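PDB 3FD3: chromosome replication initiation inhibitor protein from Agrobacterium tumefaciens, which probably acts as a LysR-type transcription factor, binding DNA through an N-terminal domain absent from this piece, which comprises the C-terminal regulatory (substrate-binding) domain. Local coordinates for residues L18-K23 / A194-T199; G71-H76 / I175-Q180; H76-P81 / K139-G144. All coordinates share one frame; numbering follows the deposited sequence. Where two conformers were deposited one is given.

Contact 1: L18-K23 / A194-T199; sequences LDAVSK and ANMVGT
Lys-23 of the helical segment 18-23 reaches across to Asn-195 and Thr-199 on segment 194-199, and nearly every part of its side chain meets one of the two. At its root, CB lies 3.4 Å from Asn-195 OD1, the amide oxygen turned toward the aliphatic base of the lysine. Beyond CG the chain runs extended, chi3 -165° and chi4 -175°, which carries it along toward Thr-199. CD passes between the two partners, at similar distances from Thr-199 OG1 and Asn-195 OD1, and CE comes closer still to the hydroxyl. At the tip, NZ donates a hydrogen bond of 2.9 Å to Thr-199 OG1, the two side chains meeting tip to tip. That hydroxyl is also a donor: OG1 gives its proton to Asn-195 O at 2.7 Å, one turn back, while Thr-199 N reaches the same carbonyl from the opposite face of its plane. A water links NZ and Asn-195 OD1 weakly. The two helices, 17-26 and 190-203, come from the two ends of the chain and run roughly antiparallel, the axes of segments 18-23 and 194-199 approaching to 8.2 Å at 143°; they belong to the same lobe of the periplasmic-binding-protein-like fold. Ala-20 sits where the helices come closest, its CA 5.1 Å from that of Met-196; its CB faces Thr-199, and the modelled conformer of selenomethionine Met-196 lies against it. Val-21 points its CB away, yet CG2 lies beside that selenium; it also packs on Val-32 of strand 31-36 and on Met-145 of the second subunit.

Contact 2: G71-H76 / I175-Q180; sequences GVLRYH and IPLYWQ
Leu-73 and Ile-175 face each other as an antiparallel hydrogen-bonded pair, each backbone N donating to the other's O. Leu-73 N meets Ile-175 O at 2.8 Å from above the carbonyl plane, 38° out of it, whereas the return bond from Ile-175 N is less tilted. One step along, Val-72 and Pro-176 form a non-hydrogen-bonded pair whose CA atoms are 4.1 Å apart. Here Val-72 and the proline ring run alongside each other on one face of the sheet: Val-72 CG2 rests on Pro-176 CA and reaches the ring at CG. On the other face the relief is staggered. Leu-177 sends CD1 diagonally onto the shoulder of Leu-73, 4.1 Å from its CB. Strands 66-79 and 165-181 are the two long strands that cross between the lobes of the LysR regulatory domain, the hinge of this periplasmic-binding-protein-like fold. Further toward the other lobe, Ile-175, the residue most covered in this contact, fits against Tyr-75: with CG1 anti to its carbonyl carbon (chi1 -59°), it sets CG1 slantwise beside the CD1-CE1 side of the ring, 3.8 Å from Tyr-75 CE1. The phenol oxygen of Tyr-75 is held by Asp-11, and a calcium ion lies about 4 Å from the tyrosine side chain. At the opposite end stands Gly-71, which has no side chain and adopts a phi of 125°. Gly-71 O accepts a straight bond of 2.9 Å from Leu-177 N, and a water spans the remaining pair, accepting from Gly-71 N and donating to Leu-177 O. Leu-177 otherwise packs on Val-55 of the adjoining strand 53-56.

Contact 3: H76-P81 / K139-G144; sequences HATASP and KASLAG
Ser-141 and Ser-80 meet mainly through backbone and water. Along segment 139-144, Ser-141 comes first among the touching residues: its O lies 3.6 Å from Ser-80 CB and takes a 2.6 Å hydrogen bond from a water that in turn accepts from Ser-80 N. The same carbonyl accepts from Gly-144 N within its own helix end. Ser-141 OG is turned back along its helix (chi1 -57°), where it hydrogen-bonds Phe-137 O, and it also hydrogen-bonds Asn-150 ND2; Thr-78 OG1 uses that same amide nitrogen, so Asn-150, on the neighbouring strand 148-151, bridges Thr-78 and Ser-141. Leu-142 contributes only its carbonyl, with O 3.9 Å from Ser-80 CB, and turns its side chain toward Leu-164 and His-158. Ala-143 carries the chain round to Gly-144, whose positive phi closes a Schellman motif at the end of helix 134-142. Gly-144 CA abuts Ser-80 OG at 3.5 Å; Ser-80 is the N-cap of helix 81-87, its OG accepting from Phe-83 N. One helix end is therefore set against the start of another. Strand 66-79 arrives here between its sheet neighbours 165-181 and 148-151, while Ala-140 and Ser-141 lean on Leu-103 of strand 102-104 and Ala-143 packs against Ser-22 of the second subunit.

How the contacts relate
The contacts spread over both lobes of the regulatory domain. Contact 1 and contact 3 lie on opposite sides of the chain's centre, their centres about 29 Å apart; contact 2 sits nearer the middle, its centre about 15 Å from that of contact 1 and about 22 Å from that of contact 3. Along the chain contact 3 is nested within contact 2, and contact 2 within contact 1. Contacts 2 and 3 share His-76, as strand 66-79 runs from one into the other. Strand 165-181 is followed by helix 190-203 of contact 1, whose Met-196 packs on Trp-179. The hinge strands thus lead to an outer contact in each lobe, both touching the second subunit.

Contact 1: L18-K23 / A194-T199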
loop_
_atom_site.group_PDB
_atom_site.type_symbol
_atom_site.label_atom_id
_atom_site.label_comp_id
_atom_site.label_asym_id
_atom_site.label_seq_id
_atom_site.Cartn_x
_atom_site.Cartn_y
_atom_site.Cartn_z
ATOM N N LEU A 18 9.055 7.764 -2.799
ATOM C CA LEU A 18 8.747 8.175 -4.166
ATOM C C LEU A 18 9.013 9.642 -4.397
ATOM O O LEU A 18 9.331 10.033 -5.522
ATOM C CB LEU A 18 7.302 7.836 -4.554
ATOM C CG LEU A 18 7.032 6.357 -4.752
ATOM C CD1 LEU A 18 5.523 6.120 -5.105
ATOM C CD2 LEU A 18 7.962 5.782 -5.818
ATOM N N ASP A 19 8.919 10.453 -3.348
ATOM C CA ASP A 19 9.307 11.856 -3.458
ATOM C C ASP A 19 10.779 11.977 -3.846
ATOM O O ASP A 19 11.131 12.807 -4.679
ATOM C CB ASP A 19 9.046 12.608 -2.148
ATOM C CG ASP A 19 9.240 14.104 -2.285
ATOM O OD1 ASP A 19 8.808 14.684 -3.309
ATOM O OD2 ASP A 19 9.813 14.712 -1.363
ATOM N N ALA A 20 11.633 11.142 -3.252
ATOM C CA ALA A 20 13.044 11.089 -3.601
ATOM C C ALA A 20 13.289 10.500 -4.986
ATOM O O ALA A 20 14.016 11.069 -5.794
ATOM C CB ALA A 20 13.821 10.248 -2.550
ATOM N N VAL A 21 12.680 9.359 -5.262
ATOM C CA VAL A 21 12.913 8.671 -6.522
ATOM C C VAL A 21 12.444 9.515 -7.716
ATOM O O VAL A 21 13.125 9.567 -8.734
ATOM C CB VAL A 21 12.209 7.335 -6.545
ATOM C CG1 VAL A 21 12.361 6.686 -7.944
ATOM C CG2 VAL A 21 12.823 6.424 -5.459
ATOM N N SER A 22 11.333 10.224 -7.563
ATOM C CA SER A 22 10.769 10.985 -8.667
ATOM C C SER A 22 11.662 12.184 -9.011
ATOM O O SER A 22 11.736 12.601 -10.172
ATOM C CB SER A 22 9.326 11.416 -8.408
ATOM O OG SER A 22 9.223 12.322 -7.331
ATOM N N LYS A 23 12.348 12.724 -8.013
ATOM C CA LYS A 23 13.281 13.823 -8.267
ATOM C C LYS A 23 14.368 13.303 -9.186
ATOM O O LYS A 23 14.800 13.994 -10.111
ATOM C CB LYS A 23 13.933 14.343 -6.983
ATOM C CG LYS A 23 13.007 15.101 -6.017
ATOM C CD LYS A 23 13.754 15.448 -4.699
ATOM C CE LYS A 23 12.797 15.858 -3.589
ATOM N NZ LYS A 23 13.542 16.309 -2.362
ATOM N N ALA A 194 21.997 11.239 -4.056
ATOM C CA ALA A 194 21.866 12.609 -3.608
ATOM C C ALA A 194 20.405 12.921 -3.283
ATOM O O ALA A 194 20.111 13.565 -2.295
ATOM C CB ALA A 194 22.381 13.605 -4.690
ATOM N N ASN A 195 19.510 12.485 -4.156
ATOM C CA ASN A 195 18.057 12.693 -3.944
ATOM C C ASN A 195 17.494 11.914 -2.759
ATOM O O ASN A 195 16.667 12.427 -2.017
ATOM C CB ASN A 195 17.305 12.407 -5.250
ATOM C CG ASN A 195 17.469 13.529 -6.257
ATOM O OD1 ASN A 195 17.192 14.668 -5.938
ATOM N ND2 ASN A 195 17.961 13.225 -7.436
HETATM N N MSE A 196 17.942 10.669 -2.546
HETATM C CA MSE A 196 17.485 9.904 -1.383
HETATM C C MSE A 196 17.950 10.591 -0.109
HETATM O O MSE A 196 17.148 10.939 0.770
HETATM C CB MSE A 196 17.984 8.452 -1.389
HETATM C CG MSE A 196 17.739 7.671 -2.664
HETATM SE SE MSE A 196 15.885 7.743 -3.325
HETATM C CE MSE A 196 15.146 6.721 -1.891
ATOM N N VAL A 197 19.261 10.812 -0.010
ATOM C CA VAL A 197 19.793 11.443 1.187
ATOM C C VAL A 197 19.222 12.829 1.451
ATOM O O VAL A 197 18.840 13.137 2.588
ATOM C CB VAL A 197 21.382 11.455 1.149
ATOM C CG1 VAL A 197 21.950 12.121 2.396
ATOM C CG2 VAL A 197 21.899 10.023 1.010
ATOM N N GLY A 198 19.124 13.672 0.422
ATOM C CA GLY A 198 18.583 15.013 0.573
ATOM C C GLY A 198 17.115 15.062 0.983
ATOM O O GLY A 198 16.704 15.882 1.804
ATOM N N THR A 199 16.319 14.180 0.401
ATOM C CA THR A 199 14.897 14.103 0.732
ATOM C C THR A 199 14.713 13.599 2.161
ATOM O O THR A 199 13.904 14.147 2.920
ATOM C CB THR A 199 14.146 13.185 -0.273
ATOM O OG1 THR A 199 14.335 13.660 -1.612
ATOM C CG2 THR A 199 12.639 13.115 0.041
HETATM O O HOH W 1 16.876 16.019 -2.747
#

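Contact 2: G71-H76 / I175-Q180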
loop_
_atom_site.group_PDB
_atom_site.type_symbol
_atom_site.label_atom_id
_atom_site.label_comp_id
_atom_site.label_asym_id
_atom_site.label_seq_id
_atom_site.Cartn_x
_atom_site.Cartn_y
_atom_site.Cartn_z
ATOM N N GLY A 71 18.474 8.977 8.559
ATOM C CA GLY A 71 17.661 9.619 9.602
ATOM C C GLY A 71 16.688 8.607 10.182
ATOM O O GLY A 71 16.717 7.439 9.815
ATOM N N VAL A 72 15.822 9.075 11.069
ATOM C CA VAL A 72 14.945 8.217 11.857
ATOM C C VAL A 72 13.501 8.389 11.384
ATOM O O VAL A 72 13.024 9.518 11.222
ATOM C CB VAL A 72 15.058 8.558 13.349
ATOM C CG1 VAL A 72 13.807 8.130 14.128
ATOM C CG2 VAL A 72 16.342 7.957 13.921
ATOM N N LEU A 73 12.835 7.250 11.176
ATOM C CA LEU A 73 11.394 7.184 10.898
ATOM C C LEU A 73 10.699 6.988 12.252
ATOM O O LEU A 73 10.928 5.985 12.953
ATOM C CB LEU A 73 11.078 6.047 9.939
ATOM C CG LEU A 73 9.612 5.972 9.471
ATOM C CD1 LEU A 73 9.179 7.296 8.861
ATOM C CD2 LEU A 73 9.412 4.827 8.517
ATOM N N ARG A 74 9.942 7.999 12.662
ATOM C CA ARG A 74 9.278 7.977 13.974
ATOM C C ARG A 74 7.864 7.507 13.802
ATOM O O ARG A 74 7.156 7.954 12.886
ATOM C CB ARG A 74 9.284 9.357 14.624
ATOM C CG ARG A 74 8.394 9.458 15.840
ATOM C CD ARG A 74 8.754 10.637 16.712
ATOM N NE ARG A 74 10.020 10.434 17.398
ATOM C CZ ARG A 74 10.551 11.274 18.280
ATOM N NH1 ARG A 74 9.934 12.406 18.600
ATOM N NH2 ARG A 74 11.707 10.983 18.854
ATOM N N TYR A 75 7.461 6.593 14.690
ATOM C CA TYR A 75 6.125 6.038 14.700
ATOM C C TYR A 75 5.414 6.392 15.990
ATOM O O TYR A 75 6.053 6.543 17.035
ATOM C CB TYR A 75 6.195 4.523 14.637
ATOM C CG TYR A 75 6.713 3.886 13.359
ATOM C CD1 TYR A 75 8.072 3.865 13.078
ATOM C CD2 TYR A 75 5.871 3.225 12.498
ATOM C CE1 TYR A 75 8.563 3.250 11.954
ATOM C CE2 TYR A 75 6.352 2.619 11.365
ATOM C CZ TYR A 75 7.714 2.624 11.095
ATOM O OH TYR A 75 8.207 1.978 9.976
ATOM N N HIS A 76 4.091 6.514 15.914
ATOM C CA HIS A 76 3.269 6.718 17.109
ATOM C C HIS A 76 2.210 5.614 17.183
ATOM O O HIS A 76 1.624 5.233 16.159
ATOM C CB HIS A 76 2.586 8.087 17.086
ATOM C CG HIS A 76 3.539 9.243 17.161
ATOM N ND1 HIS A 76 4.043 9.727 18.348
ATOM C CD2 HIS A 76 4.099 9.991 16.183
ATOM C CE1 HIS A 76 4.866 10.727 18.098
ATOM N NE2 HIS A 76 4.911 10.920 16.793
ATOM N N ILE A 175 12.828 4.322 14.335
ATOM C CA ILE A 175 13.552 3.347 13.550
ATOM C C ILE A 175 14.522 4.086 12.614
ATOM O O ILE A 175 14.104 4.774 11.673
ATOM C CB ILE A 175 12.598 2.487 12.705
ATOM C CG1 ILE A 175 11.594 1.740 13.604
ATOM C CG2 ILE A 175 13.391 1.514 11.845
ATOM C CD1 ILE A 175 12.191 0.755 14.568
ATOM N N PRO A 176 15.815 3.980 12.889
ATOM C CA PRO A 176 16.779 4.581 11.960
ATOM C C PRO A 176 16.757 3.844 10.626
ATOM O O PRO A 176 16.624 2.606 10.613
ATOM C CB PRO A 176 18.131 4.358 12.654
ATOM C CG PRO A 176 17.837 4.145 14.051
ATOM C CD PRO A 176 16.490 3.413 14.067
ATOM N N LEU A 177 16.895 4.593 9.533
ATOM C CA LEU A 177 16.915 4.021 8.196
ATOM C C LEU A 177 18.251 4.295 7.506
ATOM O O LEU A 177 18.940 5.258 7.828
ATOM C CB LEU A 177 15.800 4.598 7.358
ATOM C CG LEU A 177 14.367 4.258 7.791
ATOM C CD1 LEU A 177 13.446 4.943 6.809
ATOM C CD2 LEU A 177 14.155 2.731 7.811
ATOM N N TYR A 178 18.593 3.418 6.570
ATOM C CA TYR A 178 19.873 3.452 5.876
ATOM C C TYR A 178 19.653 3.262 4.387
ATOM O O TYR A 178 18.712 2.602 3.960
ATOM C CB TYR A 178 20.780 2.333 6.406
ATOM C CG TYR A 178 21.010 2.480 7.868
ATOM C CD1 TYR A 178 22.062 3.251 8.348
ATOM C CD2 TYR A 178 20.139 1.909 8.791
ATOM C CE1 TYR A 178 22.249 3.451 9.685
ATOM C CE2 TYR A 178 20.325 2.101 10.141
ATOM C CZ TYR A 178 21.379 2.877 10.588
ATOM O OH TYR A 178 21.577 3.056 11.949
ATOM N N TRP A 179 20.536 3.859 3.594
ATOM C CA TRP A 179 20.563 3.688 2.157
ATOM C C TRP A 179 21.813 2.869 1.841
ATOM O O TRP A 179 22.953 3.311 2.136
ATOM C CB TRP A 179 20.638 5.057 1.529
ATOM C CG TRP A 179 20.745 5.139 0.032
ATOM C CD1 TRP A 179 21.758 5.741 -0.680
ATOM C CD2 TRP A 179 19.796 4.686 -0.947
ATOM N NE1 TRP A 179 21.502 5.668 -2.037
ATOM C CE2 TRP A 179 20.327 5.004 -2.229
ATOM C CE3 TRP A 179 18.586 3.989 -0.878
ATOM C CZ2 TRP A 179 19.667 4.673 -3.421
ATOM C CZ3 TRP A 179 17.925 3.678 -2.070
ATOM C CH2 TRP A 179 18.457 4.043 -3.320
ATOM N N GLN A 180 21.616 1.693 1.250
ATOM C CA GLN A 180 22.696 0.745 0.934
ATOM C C GLN A 180 22.765 0.674 -0.580
ATOM O O GLN A 180 21.733 0.577 -1.229
ATOM C CB GLN A 180 22.463 -0.633 1.548
ATOM C CG GLN A 180 22.503 -0.651 3.077
ATOM C CD GLN A 180 23.199 -1.868 3.696
ATOM O OE1 GLN A 180 24.072 -2.490 3.085
ATOM N NE2 GLN A 180 22.822 -2.194 4.938
HETATM O O HOH W 2 19.818 6.706 10.183
#

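Contact 3: H76-P81 / K139-G144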
loop_
_atom_site.group_PDB
_atom_site.type_symbol
_atom_site.label_atom_id
_atom_site.label_comp_id
_atom_site.label_asym_id
_atom_site.label_seq_id
_atom_site.Cartn_x
_atom_site.Cartn_y
_atom_site.Cartn_z
ATOM N N HIS A 76 4.091 6.514 15.914
ATOM C CA HIS A 76 3.269 6.718 17.109
ATOM C C HIS A 76 2.210 5.614 17.183
ATOM O O HIS A 76 1.624 5.233 16.159
ATOM C CB HIS A 76 2.586 8.087 17.086
ATOM C CG HIS A 76 3.539 9.243 17.161
ATOM N ND1 HIS A 76 4.043 9.727 18.348
ATOM C CD2 HIS A 76 4.099 9.991 16.183
ATOM C CE1 HIS A 76 4.866 10.727 18.098
ATOM N NE2 HIS A 76 4.911 10.920 16.793
ATOM N N ALA A 77 1.986 5.109 18.392
ATOM C CA ALA A 77 0.951 4.110 18.648
ATOM C C ALA A 77 -0.374 4.865 18.757
ATOM O O ALA A 77 -0.558 5.668 19.665
ATOM C CB ALA A 77 1.254 3.340 19.939
ATOM N N THR A 78 -1.277 4.619 17.813
ATOM C CA THR A 78 -2.460 5.446 17.630
ATOM C C THR A 78 -3.738 4.613 17.465
ATOM O O THR A 78 -3.733 3.475 16.982
ATOM C CB THR A 78 -2.352 6.366 16.393
ATOM O OG1 THR A 78 -2.074 5.560 15.239
ATOM C CG2 THR A 78 -1.299 7.465 16.581
ATOM N N ALA A 79 -4.839 5.195 17.890
ATOM C CA ALA A 79 -6.174 4.611 17.661
ATOM C C ALA A 79 -7.169 5.762 17.589
ATOM O O ALA A 79 -6.825 6.915 17.869
ATOM C CB ALA A 79 -6.561 3.642 18.788
ATOM N N SER A 80 -8.408 5.457 17.227
ATOM C CA SER A 80 -9.430 6.501 17.187
ATOM C C SER A 80 -9.959 6.779 18.606
ATOM O O SER A 80 -9.801 5.950 19.501
ATOM C CB SER A 80 -10.591 6.098 16.267
ATOM O OG SER A 80 -11.468 5.194 16.889
ATOM N N PRO A 81 -10.594 7.939 18.819
ATOM C CA PRO A 81 -11.207 8.215 20.129
ATOM C C PRO A 81 -12.229 7.160 20.597
ATOM O O PRO A 81 -12.246 6.777 21.764
ATOM C CB PRO A 81 -11.888 9.567 19.900
ATOM C CG PRO A 81 -11.021 10.235 18.904
ATOM C CD PRO A 81 -10.653 9.124 17.944
ATOM N N LYS A 139 -5.839 3.652 7.688
ATOM C CA LYS A 139 -7.294 3.580 7.516
ATOM C C LYS A 139 -7.974 2.779 8.620
ATOM O O LYS A 139 -9.030 3.175 9.127
ATOM C CB LYS A 139 -7.652 2.955 6.174
ATOM C CG LYS A 139 -7.395 3.790 4.984
ATOM C CD LYS A 139 -8.132 3.202 3.747
ATOM C CE LYS A 139 -7.754 3.933 2.472
ATOM N NZ LYS A 139 -6.261 4.088 2.349
ATOM N N ALA A 140 -7.370 1.658 9.002
ATOM C CA ALA A 140 -7.930 0.800 10.049
ATOM C C ALA A 140 -7.915 1.515 11.392
ATOM O O ALA A 140 -8.832 1.377 12.194
ATOM C CB ALA A 140 -7.125 -0.474 10.139
ATOM N N SER A 141 -6.856 2.279 11.642
ATOM C CA SER A 141 -6.744 3.068 12.875
ATOM C C SER A 141 -7.827 4.130 12.932
ATOM O O SER A 141 -8.534 4.254 13.949
ATOM C CB SER A 141 -5.377 3.736 12.977
ATOM O OG SER A 141 -4.333 2.779 12.918
ATOM N N LEU A 142 -8.012 4.848 11.817
ATOM C CA LEU A 142 -9.036 5.886 11.725
ATOM C C LEU A 142 -10.460 5.309 11.862
ATOM O O LEU A 142 -11.332 5.956 12.421
ATOM C CB LEU A 142 -8.927 6.611 10.386
ATOM C CG LEU A 142 -7.778 7.588 10.230
ATOM C CD1 LEU A 142 -7.591 7.909 8.734
ATOM C CD2 LEU A 142 -8.077 8.890 11.075
ATOM N N ALA A 143 -10.662 4.107 11.324
ATOM C CA ALA A 143 -11.964 3.457 11.300
ATOM C C ALA A 143 -12.319 2.817 12.630
ATOM O O ALA A 143 -13.403 2.225 12.757
ATOM C CB ALA A 143 -12.007 2.416 10.196
ATOM N N GLY A 144 -11.433 2.901 13.623
ATOM C CA GLY A 144 -11.718 2.327 14.955
ATOM C C GLY A 144 -11.565 0.814 15.051
ATOM O O GLY A 144 -12.131 0.162 15.928
HETATM O O HOH W 3 -8.717 2.759 16.121
#